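Local coordinates for Peptide/nickel transport system substrate-binding protein (Listeria monocytogenes serotype 1/2a, PDB 5KZT) that binds peptides as the extracellular substrate-binding component of what is probably an oligopeptide uptake system of the ABC transporter type, at residues Lys85-Asp90 and Asn187-Gly192; Val92-Tyr97 and Ile138-Asp143; Ser270-Ile275 and Lys316-Leu321. One frame throughout, in Å; residues are numbered along the deposited sequence.

Contact 1: Lys85-Asp90 and Asn187-Gly192; sequences KWSNGD and NMLFNG
S87 and F190 grip each other through backbone and hydroxyl. The amide of F190 donates to S87 OG, N to OG 3.0 Å and nearly straight at 161°, while S87 N returns a bent, weak bond to F190 O. The serine can do this because OG is tucked between its own backbone N and carbonyl carbon (chi1 53°), which swings it toward the facing segment. F190 O collects more: water 1 donates to it at 2.9 Å and also to K85 O, bridging the two loops. L189 crosses N88 at about a right angle, its CD1 lying 3.7 Å from N88 ND2 and its CD2 reaching S87 OG. N191 lays its CB over one face of the W86 six-membered ring, a CH-pi contact with CB 4.1 Å from the ring centroid, whereas L189 O sits at the indole edge and accepts from N46 ND2.

Behind this first shell, a type I turn from W86 to G89 holds the loop's shape, closed by G89 N to W86 O; N88 OD1 takes the amide of D90 in an Asx turn. The N191 amide is held in turn by N46 and the backbone of E47. Both segments are loops: L189 packs on F173 of helix 171-177, and F190 leans on strand 194-197, which begins just after the segment.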
loop_
_atom_site.group_PDB
_atom_site.type_symbol
_atom_site.label_atom_id
_atom_site.label_comp_id
_atom_site.label_asym_id
_atom_site.label_seq_id
_atom_site.Cartn_x
_atom_site.Cartn_y
_atom_site.Cartn_z
ATOM N N LYS A 85 13.348 8.174 22.631
ATOM C CA LYS A 85 13.208 7.028 23.500
ATOM C C LYS A 85 12.174 6.040 22.979
ATOM O O LYS A 85 11.217 6.409 22.285
ATOM C CB LYS A 85 12.801 7.493 24.884
ATOM C CG LYS A 85 13.949 8.053 25.687
ATOM C CD LYS A 85 13.516 8.430 27.095
ATOM C CE LYS A 85 14.539 9.340 27.760
ATOM N NZ LYS A 85 15.953 8.906 27.531
ATOM N N TRP A 86 12.401 4.775 23.302
ATOM C CA TRP A 86 11.381 3.739 23.183
ATOM C C TRP A 86 10.406 3.843 24.349
ATOM O O TRP A 86 10.736 4.421 25.398
ATOM C CB TRP A 86 12.032 2.362 23.173
ATOM C CG TRP A 86 12.815 2.096 21.927
ATOM C CD1 TRP A 86 14.170 2.087 21.789
ATOM C CD2 TRP A 86 12.273 1.812 20.633
ATOM N NE1 TRP A 86 14.511 1.823 20.482
ATOM C CE2 TRP A 86 13.363 1.615 19.758
ATOM C CE3 TRP A 86 10.961 1.668 20.134
ATOM C CZ2 TRP A 86 13.189 1.310 18.397
ATOM C CZ3 TRP A 86 10.785 1.368 18.783
ATOM C CH2 TRP A 86 11.899 1.201 17.929
ATOM N N SER A 87 9.209 3.276 24.166
ATOM C CA SER A 87 8.146 3.356 25.173
ATOM C C SER A 87 8.449 2.599 26.480
ATOM O O SER A 87 7.721 2.761 27.461
ATOM C CB SER A 87 6.824 2.879 24.573
ATOM O OG SER A 87 6.959 1.599 23.980
ATOM N N ASN A 88 9.505 1.777 26.490
ATOM C CA ASN A 88 10.053 1.180 27.720
ATOM C C ASN A 88 11.216 1.994 28.319
ATOM O O ASN A 88 11.918 1.516 29.218
ATOM C CB ASN A 88 10.477 -0.288 27.467
ATOM C CG ASN A 88 11.698 -0.433 26.547
ATOM O OD1 ASN A 88 12.181 0.531 25.959
ATOM N ND2 ASN A 88 12.206 -1.661 26.438
ATOM N N GLY A 89 11.455 3.208 27.821
ATOM C CA GLY A 89 12.560 4.025 28.309
ATOM C C GLY A 89 13.932 3.815 27.673
ATOM O O GLY A 89 14.790 4.680 27.834
ATOM N N ASP A 90 14.166 2.708 26.953
ATOM C CA ASP A 90 15.459 2.503 26.257
ATOM C C ASP A 90 15.672 3.647 25.255
ATOM O O ASP A 90 14.723 4.041 24.575
ATOM C CB ASP A 90 15.489 1.192 25.447
ATOM C CG ASP A 90 15.484 -0.083 26.313
ATOM O OD1 ASP A 90 15.517 -0.020 27.554
ATOM O OD2 ASP A 90 15.441 -1.184 25.707
ATOM N N ASN A 187 2.874 -6.772 22.552
ATOM C CA ASN A 187 4.113 -7.263 21.941
ATOM C C ASN A 187 4.730 -6.318 20.902
ATOM O O ASN A 187 5.436 -6.751 19.999
ATOM C CB ASN A 187 3.862 -8.653 21.352
ATOM C CG ASN A 187 3.671 -9.697 22.429
ATOM O OD1 ASN A 187 3.109 -9.420 23.490
ATOM N ND2 ASN A 187 4.167 -10.891 22.184
ATOM N N MET A 188 4.472 -5.024 21.076
ATOM C CA MET A 188 5.074 -3.965 20.295
ATOM C C MET A 188 5.722 -2.943 21.225
ATOM O O MET A 188 5.282 -2.771 22.369
ATOM C CB MET A 188 3.997 -3.244 19.475
ATOM C CG MET A 188 3.200 -4.121 18.527
ATOM S SD MET A 188 1.780 -3.258 17.815
ATOM C CE MET A 188 2.686 -2.095 16.789
ATOM N N LEU A 189 6.768 -2.287 20.727
ATOM C CA LEU A 189 7.355 -1.083 21.335
ATOM C C LEU A 189 7.197 0.127 20.417
ATOM O O LEU A 189 7.251 0.008 19.196
ATOM C CB LEU A 189 8.852 -1.250 21.619
ATOM C CG LEU A 189 9.401 -1.821 22.919
ATOM C CD1 LEU A 189 10.909 -1.574 22.966
ATOM C CD2 LEU A 189 8.706 -1.266 24.161
ATOM N N PHE A 190 7.060 1.298 21.025
ATOM C CA PHE A 190 6.661 2.509 20.319
ATOM C C PHE A 190 7.718 3.602 20.458
ATOM O O PHE A 190 8.311 3.779 21.526
ATOM C CB PHE A 190 5.303 2.988 20.865
ATOM C CG PHE A 190 4.315 1.874 21.036
ATOM C CD1 PHE A 190 3.866 1.148 19.922
ATOM C CD2 PHE A 190 3.876 1.487 22.306
ATOM C CE1 PHE A 190 2.961 0.086 20.080
ATOM C CE2 PHE A 190 2.985 0.428 22.469
ATOM C CZ PHE A 190 2.531 -0.277 21.360
ATOM N N ASN A 191 7.985 4.299 19.355
ATOM C CA ASN A 191 8.841 5.483 19.383
ATOM C C ASN A 191 8.214 6.638 18.617
ATOM O O ASN A 191 8.894 7.598 18.294
ATOM C CB ASN A 191 10.259 5.172 18.854
ATOM C CG ASN A 191 10.322 5.032 17.340
ATOM O OD1 ASN A 191 9.427 4.451 16.725
ATOM N ND2 ASN A 191 11.387 5.545 16.733
ATOM N N GLY A 192 6.906 6.559 18.375
ATOM C CA GLY A 192 6.192 7.564 17.604
ATOM C C GLY A 192 5.254 8.370 18.489
ATOM O O GLY A 192 5.289 8.235 19.705
HETATM O O HOH W 1 8.525 6.190 23.075
#

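Contact 2: Val92-Tyr97 and Ile138-Asp143; sequences VTANDY and IKAVDD
A94 and D143 are joined by a short backbone hydrogen bond. The amide of A94, in the first turn of helix 94-105, donates to the carbonyl O of D143; N to O is 2.7 Å and the bond is close to straight at 167°, although the donor stands above the carbonyl plane. A second, weak bond runs between side chains: N95 ND2 to D143 OD1, 3.3 Å. Amide and carboxylate are turned 76° apart, so they meet steeply instead of lying flat together. N95 reaches this carboxylate because its CG stands anti to the carbonyl carbon (chi1 -60°), which carries the amide toward D143.

The capping bonds lie within 92-97. T93 occupies the N-cap and D96 answers it, T93 N giving to D96 OD2 at 3.1 Å and N95 N giving a weak bond back to T93 OG1: a capping box. D96 OD2 also accepts from W86 NE1, which ties the helix start to the loop before it.

Van der Waals packing continues along the helix. The apolar pairs are A94 CB with A140 CB at 3.6 Å and, one turn further on, Y97 CB with I138 CD1 at 3.9 Å. L146 of the adjacent strand 145-149 touches A94, Y97 and I138 alike. Two carbons meet oxygens instead: A94 CB lies 3.3 Å from D142 O, and N95 OD1 touches A140 CB. Where V141 and D142 form a classic beta bulge opposite T145, the chain leaves the edge strand and brings D143 over to the helix.

The chemistry implies a division of labour: small and aliphatic side chains seat the helix on the strand, while D143 fastens its first turn, with an acidic side chain and a carbonyl placed where the helix dipole would probably welcome negative charge.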
loop_
_atom_site.group_PDB
_atom_site.type_symbol
_atom_site.label_atom_id
_atom_site.label_comp_id
_atom_site.label_asym_id
_atom_site.label_seq_id
_atom_site.Cartn_x
_atom_site.Cartn_y
_atom_site.Cartn_z
ATOM N N VAL A 92 16.652 5.378 21.710
ATOM C CA VAL A 92 16.681 4.985 20.308
ATOM C C VAL A 92 18.084 5.324 19.808
ATOM O O VAL A 92 18.526 6.485 19.895
ATOM C CB VAL A 92 15.606 5.691 19.463
ATOM C CG1 VAL A 92 15.694 5.260 17.992
ATOM C CG2 VAL A 92 14.203 5.434 20.040
ATOM N N THR A 93 18.806 4.304 19.354
ATOM C CA THR A 93 20.215 4.466 18.963
ATOM C C THR A 93 20.429 3.989 17.529
ATOM O O THR A 93 19.536 3.367 16.929
ATOM C CB THR A 93 21.158 3.661 19.878
ATOM O OG1 THR A 93 21.042 2.273 19.574
ATOM C CG2 THR A 93 20.863 3.904 21.345
ATOM N N ALA A 94 21.632 4.238 17.004
ATOM C CA ALA A 94 22.010 3.802 15.656
ATOM C C ALA A 94 21.888 2.301 15.495
ATOM O O ALA A 94 21.588 1.833 14.405
ATOM C CB ALA A 94 23.431 4.238 15.334
ATOM N N ASN A 95 22.121 1.564 16.581
ATOM C CA ASN A 95 22.043 0.097 16.563
ATOM C C ASN A 95 20.653 -0.421 16.215
ATOM O O ASN A 95 20.520 -1.491 15.631
ATOM C CB ASN A 95 22.515 -0.475 17.887
ATOM C CG ASN A 95 23.948 -0.098 18.183
ATOM O OD1 ASN A 95 24.802 -0.174 17.313
ATOM N ND2 ASN A 95 24.208 0.368 19.396
ATOM N N ASP A 96 19.625 0.350 16.558
ATOM C CA ASP A 96 18.252 -0.035 16.265
ATOM C C ASP A 96 17.959 0.029 14.771
ATOM O O ASP A 96 17.155 -0.751 14.260
ATOM C CB ASP A 96 17.262 0.884 16.974
ATOM C CG ASP A 96 17.408 0.885 18.472
ATOM O OD1 ASP A 96 17.931 -0.068 19.070
ATOM O OD2 ASP A 96 16.952 1.877 19.078
ATOM N N TYR A 97 18.592 0.978 14.081
ATOM C CA TYR A 97 18.437 1.078 12.636
ATOM C C TYR A 97 19.232 -0.003 11.931
ATOM O O TYR A 97 18.734 -0.636 10.986
ATOM C CB TYR A 97 18.871 2.434 12.110
ATOM C CG TYR A 97 17.986 3.564 12.526
ATOM C CD1 TYR A 97 18.198 4.218 13.733
ATOM C CD2 TYR A 97 16.954 4.004 11.714
ATOM C CE1 TYR A 97 17.376 5.273 14.128
ATOM C CE2 TYR A 97 16.133 5.055 12.101
ATOM C CZ TYR A 97 16.369 5.690 13.301
ATOM O OH TYR A 97 15.608 6.738 13.712
ATOM N N ILE A 138 24.695 0.009 5.950
ATOM C CA ILE A 138 24.378 0.867 7.090
ATOM C C ILE A 138 25.305 0.479 8.236
ATOM O O ILE A 138 25.441 -0.708 8.539
ATOM C CB ILE A 138 22.881 0.790 7.491
ATOM C CG1 ILE A 138 22.599 1.749 8.656
ATOM C CG2 ILE A 138 22.437 -0.662 7.792
ATOM C CD1 ILE A 138 21.116 1.944 8.957
ATOM N N LYS A 139 25.941 1.487 8.832
ATOM C CA LYS A 139 26.927 1.366 9.902
ATOM C C LYS A 139 26.544 2.288 11.045
ATOM O O LYS A 139 26.187 3.448 10.806
ATOM C CB LYS A 139 28.289 1.886 9.426
ATOM C CG LYS A 139 29.319 0.884 8.991
ATOM C CD LYS A 139 30.578 1.634 8.562
ATOM C CE LYS A 139 31.635 0.736 7.923
ATOM N NZ LYS A 139 31.094 0.020 6.728
ATOM N N ALA A 140 26.661 1.783 12.277
ATOM C CA ALA A 140 26.577 2.620 13.458
ATOM C C ALA A 140 27.993 3.137 13.688
ATOM O O ALA A 140 28.851 2.426 14.206
ATOM C CB ALA A 140 26.086 1.836 14.656
ATOM N N VAL A 141 28.233 4.370 13.280
ATOM C CA VAL A 141 29.515 5.031 13.509
ATOM C C VAL A 141 29.731 5.223 15.029
ATOM O O VAL A 141 30.831 5.035 15.544
ATOM C CB VAL A 141 29.572 6.371 12.739
ATOM C CG1 VAL A 141 30.789 7.190 13.121
ATOM C CG2 VAL A 141 29.560 6.102 11.230
ATOM N N ASP A 142 28.666 5.620 15.718
ATOM C CA ASP A 142 28.599 5.582 17.164
ATOM C C ASP A 142 27.110 5.427 17.520
ATOM O O ASP A 142 26.266 5.262 16.613
ATOM C CB ASP A 142 29.305 6.807 17.804
ATOM C CG ASP A 142 28.671 8.164 17.448
ATOM O OD1 ASP A 142 27.449 8.294 17.298
ATOM O OD2 ASP A 142 29.419 9.154 17.370
ATOM N N ASP A 143 26.763 5.470 18.803
ATOM C CA ASP A 143 25.375 5.205 19.183
ATOM C C ASP A 143 24.355 6.210 18.626
ATOM O O ASP A 143 23.167 5.870 18.516
ATOM C CB ASP A 143 25.252 5.026 20.710
ATOM C CG ASP A 143 25.901 3.724 21.191
ATOM O OD1 ASP A 143 26.144 2.826 20.357
ATOM O OD2 ASP A 143 26.194 3.589 22.396
#

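Contact 3: Ser270-Ile275 and Lys316-Leu321; sequences SSTFYI and KPANNL
T272 turns its two branches to different tasks. With OG1 anti to the carbonyl carbon (chi1 -59°) and CG2 anti to the backbone N, both project from the strand toward the returning chain. L321, its CG anti to the backbone N (chi1 173°), sends CD1 toward the strand as well, and the CG of Y274 lies between its backbone N and carbonyl carbon, which turns the ring toward L321.

The hydroxyl of T272 donates to the carbonyl O of L321, OG1 to O 2.7 Å. It approaches from above the carbonyl plane, 35° out of it. T272 OG1 accepts from water 2, again at 2.7 Å, and that water gives its other proton to N320 O, also 2.7 Å away. The hydroxyl and the two successive carbonyls are thus linked directly or through the water.

The methyl works beside it. T272 CG2 lies 3.7 Å from N320 O, and it reaches A318 CB only at 4.5 Å. L321 CD1 approaches the Y274 ring obliquely, 4.2 Å from CD1 of the tyrosine.

Further out, N320 ND2 is held by G341 O and a carboxylate oxygen of E481, which fixes the loop where its carbonyl meets the water. On the strand's far side, S271 OG, in one of its two conformers, hydrogen-bonds an acidic side chain of the bound peptide; F273 also packs on an acidic side chain there, its ring meeting Y495 as well.

Strand 264-277 lies in a mixed sheet between antiparallel neighbours 420-425 and 491-503, and 316-317 joins the same sheet at 491-503. With peptide met on one side and T272 held by the loop on the other, this is a strand at the binding site of a solute-binding protein of family 5.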
loop_
_atom_site.group_PDB
_atom_site.type_symbol
_atom_site.label_atom_id
_atom_site.label_comp_id
_atom_site.label_asym_id
_atom_site.label_seq_id
_atom_site.Cartn_x
_atom_site.Cartn_y
_atom_site.Cartn_z
ATOM N N SER A 270 -4.435 8.534 -5.136
ATOM C CA SER A 270 -3.417 8.195 -6.171
ATOM C C SER A 270 -3.083 6.689 -6.213
ATOM O O SER A 270 -1.938 6.303 -6.442
ATOM C CB SER A 270 -2.125 9.011 -5.979
ATOM O OG SER A 270 -2.365 10.401 -6.130
ATOM N N SER A 271 -4.114 5.876 -6.017
ATOM C CA SER A 271 -3.995 4.432 -5.950
ATOM C C SER A 271 -4.731 3.846 -7.137
ATOM O O SER A 271 -5.702 4.444 -7.629
ATOM C CB SER A 271 -4.580 3.936 -4.635
ATOM O OG SER A 271 -3.813 4.457 -3.560
ATOM N N THR A 272 -4.253 2.693 -7.604
ATOM C CA THR A 272 -4.849 1.996 -8.733
ATOM C C THR A 272 -5.328 0.620 -8.282
ATOM O O THR A 272 -4.577 -0.120 -7.629
ATOM C CB THR A 272 -3.813 1.821 -9.841
ATOM O OG1 THR A 272 -3.351 3.119 -10.241
ATOM C CG2 THR A 272 -4.415 1.074 -11.044
ATOM N N PHE A 273 -6.578 0.301 -8.616
ATOM C CA PHE A 273 -7.148 -1.010 -8.388
ATOM C C PHE A 273 -7.170 -1.752 -9.715
ATOM O O PHE A 273 -7.495 -1.174 -10.757
ATOM C CB PHE A 273 -8.541 -0.902 -7.773
ATOM C CG PHE A 273 -8.514 -0.867 -6.275
ATOM C CD1 PHE A 273 -8.132 0.290 -5.610
ATOM C CD2 PHE A 273 -8.776 -2.007 -5.540
ATOM C CE1 PHE A 273 -8.073 0.326 -4.224
ATOM C CE2 PHE A 273 -8.732 -1.975 -4.158
ATOM C CZ PHE A 273 -8.374 -0.812 -3.498
ATOM N N TYR A 274 -6.760 -3.013 -9.676
ATOM C CA TYR A 274 -6.549 -3.771 -10.884
ATOM C C TYR A 274 -6.887 -5.214 -10.634
ATOM O O TYR A 274 -6.841 -5.686 -9.498
ATOM C CB TYR A 274 -5.115 -3.639 -11.392
ATOM C CG TYR A 274 -4.037 -3.900 -10.359
ATOM C CD1 TYR A 274 -3.555 -2.858 -9.574
ATOM C CD2 TYR A 274 -3.496 -5.176 -10.168
ATOM C CE1 TYR A 274 -2.570 -3.056 -8.627
ATOM C CE2 TYR A 274 -2.500 -5.389 -9.210
ATOM C CZ TYR A 274 -2.043 -4.319 -8.450
ATOM O OH TYR A 274 -1.076 -4.473 -7.491
ATOM N N ILE A 275 -7.199 -5.898 -11.725
ATOM C CA ILE A 275 -7.394 -7.339 -11.720
ATOM C C ILE A 275 -6.021 -8.006 -11.829
ATOM O O ILE A 275 -5.269 -7.725 -12.775
ATOM C CB ILE A 275 -8.256 -7.812 -12.916
ATOM C CG1 ILE A 275 -9.590 -7.062 -12.990
ATOM C CG2 ILE A 275 -8.471 -9.325 -12.856
ATOM C CD1 ILE A 275 -10.545 -7.345 -11.864
ATOM N N LYS A 316 -12.417 7.072 -10.703
ATOM C CA LYS A 316 -12.606 7.062 -12.151
ATOM C C LYS A 316 -11.893 5.896 -12.823
ATOM O O LYS A 316 -10.989 5.325 -12.227
ATOM C CB LYS A 316 -12.205 8.398 -12.765
ATOM C CG LYS A 316 -10.753 8.811 -12.645
ATOM C CD LYS A 316 -10.643 10.285 -13.069
ATOM C CE LYS A 316 -9.231 10.648 -13.515
ATOM N NZ LYS A 316 -8.347 10.930 -12.358
ATOM N N PRO A 317 -12.354 5.519 -14.043
ATOM C CA PRO A 317 -11.723 4.420 -14.767
ATOM C C PRO A 317 -10.240 4.620 -14.949
ATOM O O PRO A 317 -9.783 5.748 -15.109
ATOM C CB PRO A 317 -12.423 4.443 -16.122
ATOM C CG PRO A 317 -13.772 4.967 -15.805
ATOM C CD PRO A 317 -13.499 6.058 -14.809
ATOM N N ALA A 318 -9.509 3.509 -14.888
ATOM C CA ALA A 318 -8.073 3.483 -15.072
ATOM C C ALA A 318 -7.788 2.659 -16.313
ATOM O O ALA A 318 -8.343 1.567 -16.474
ATOM C CB ALA A 318 -7.410 2.846 -13.866
ATOM N N ASN A 319 -6.942 3.198 -17.184
ATOM C CA ASN A 319 -6.390 2.477 -18.338
ATOM C C ASN A 319 -4.859 2.482 -18.298
ATOM O O ASN A 319 -4.174 2.349 -19.330
ATOM C CB ASN A 319 -6.902 3.121 -19.610
ATOM C CG ASN A 319 -8.412 3.091 -19.702
ATOM O OD1 ASN A 319 -9.067 4.129 -19.669
ATOM N ND2 ASN A 319 -8.969 1.916 -19.806
ATOM N N ASN A 320 -4.338 2.669 -17.083
ATOM C CA ASN A 320 -2.929 2.653 -16.758
ATOM C C ASN A 320 -2.775 2.093 -15.345
ATOM O O ASN A 320 -3.635 2.297 -14.467
ATOM C CB ASN A 320 -2.337 4.052 -16.749
ATOM C CG ASN A 320 -2.460 4.757 -18.081
ATOM O OD1 ASN A 320 -3.502 5.327 -18.387
ATOM N ND2 ASN A 320 -1.396 4.715 -18.878
ATOM N N LEU A 321 -1.658 1.427 -15.109
ATOM C CA LEU A 321 -1.254 1.040 -13.768
ATOM C C LEU A 321 -0.860 2.256 -12.941
ATOM O O LEU A 321 -1.255 2.386 -11.769
ATOM C CB LEU A 321 -0.078 0.067 -13.834
ATOM C CG LEU A 321 0.549 -0.285 -12.504
ATOM C CD1 LEU A 321 -0.485 -0.862 -11.550
ATOM C CD2 LEU A 321 1.722 -1.233 -12.728
HETATM O O HOH W 2 -4.497 4.029 -12.519
#

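Contacts 1 and 2 are neighbours, their centres about 16 Å apart, and contact 2 is nested within the loop that contact 1 closes. They touch through V92, packed on W86 and N191, and through the W86-D96 hydrogen bond. Both are partly buried, with exposed residues at their borders. Contact 3 lies across the chain's centre, about 38 and 40 Å from the others between centres, and every touching residue there is buried. Contact 1 joins two loops through a backbone-to-hydroxyl bond, a weak backbone bond, a bridging water and an indole face; contact 2 seats a helix start on an edge strand; contact 3 pins a loop to a peptide-contacting strand by one hydroxyl and a water.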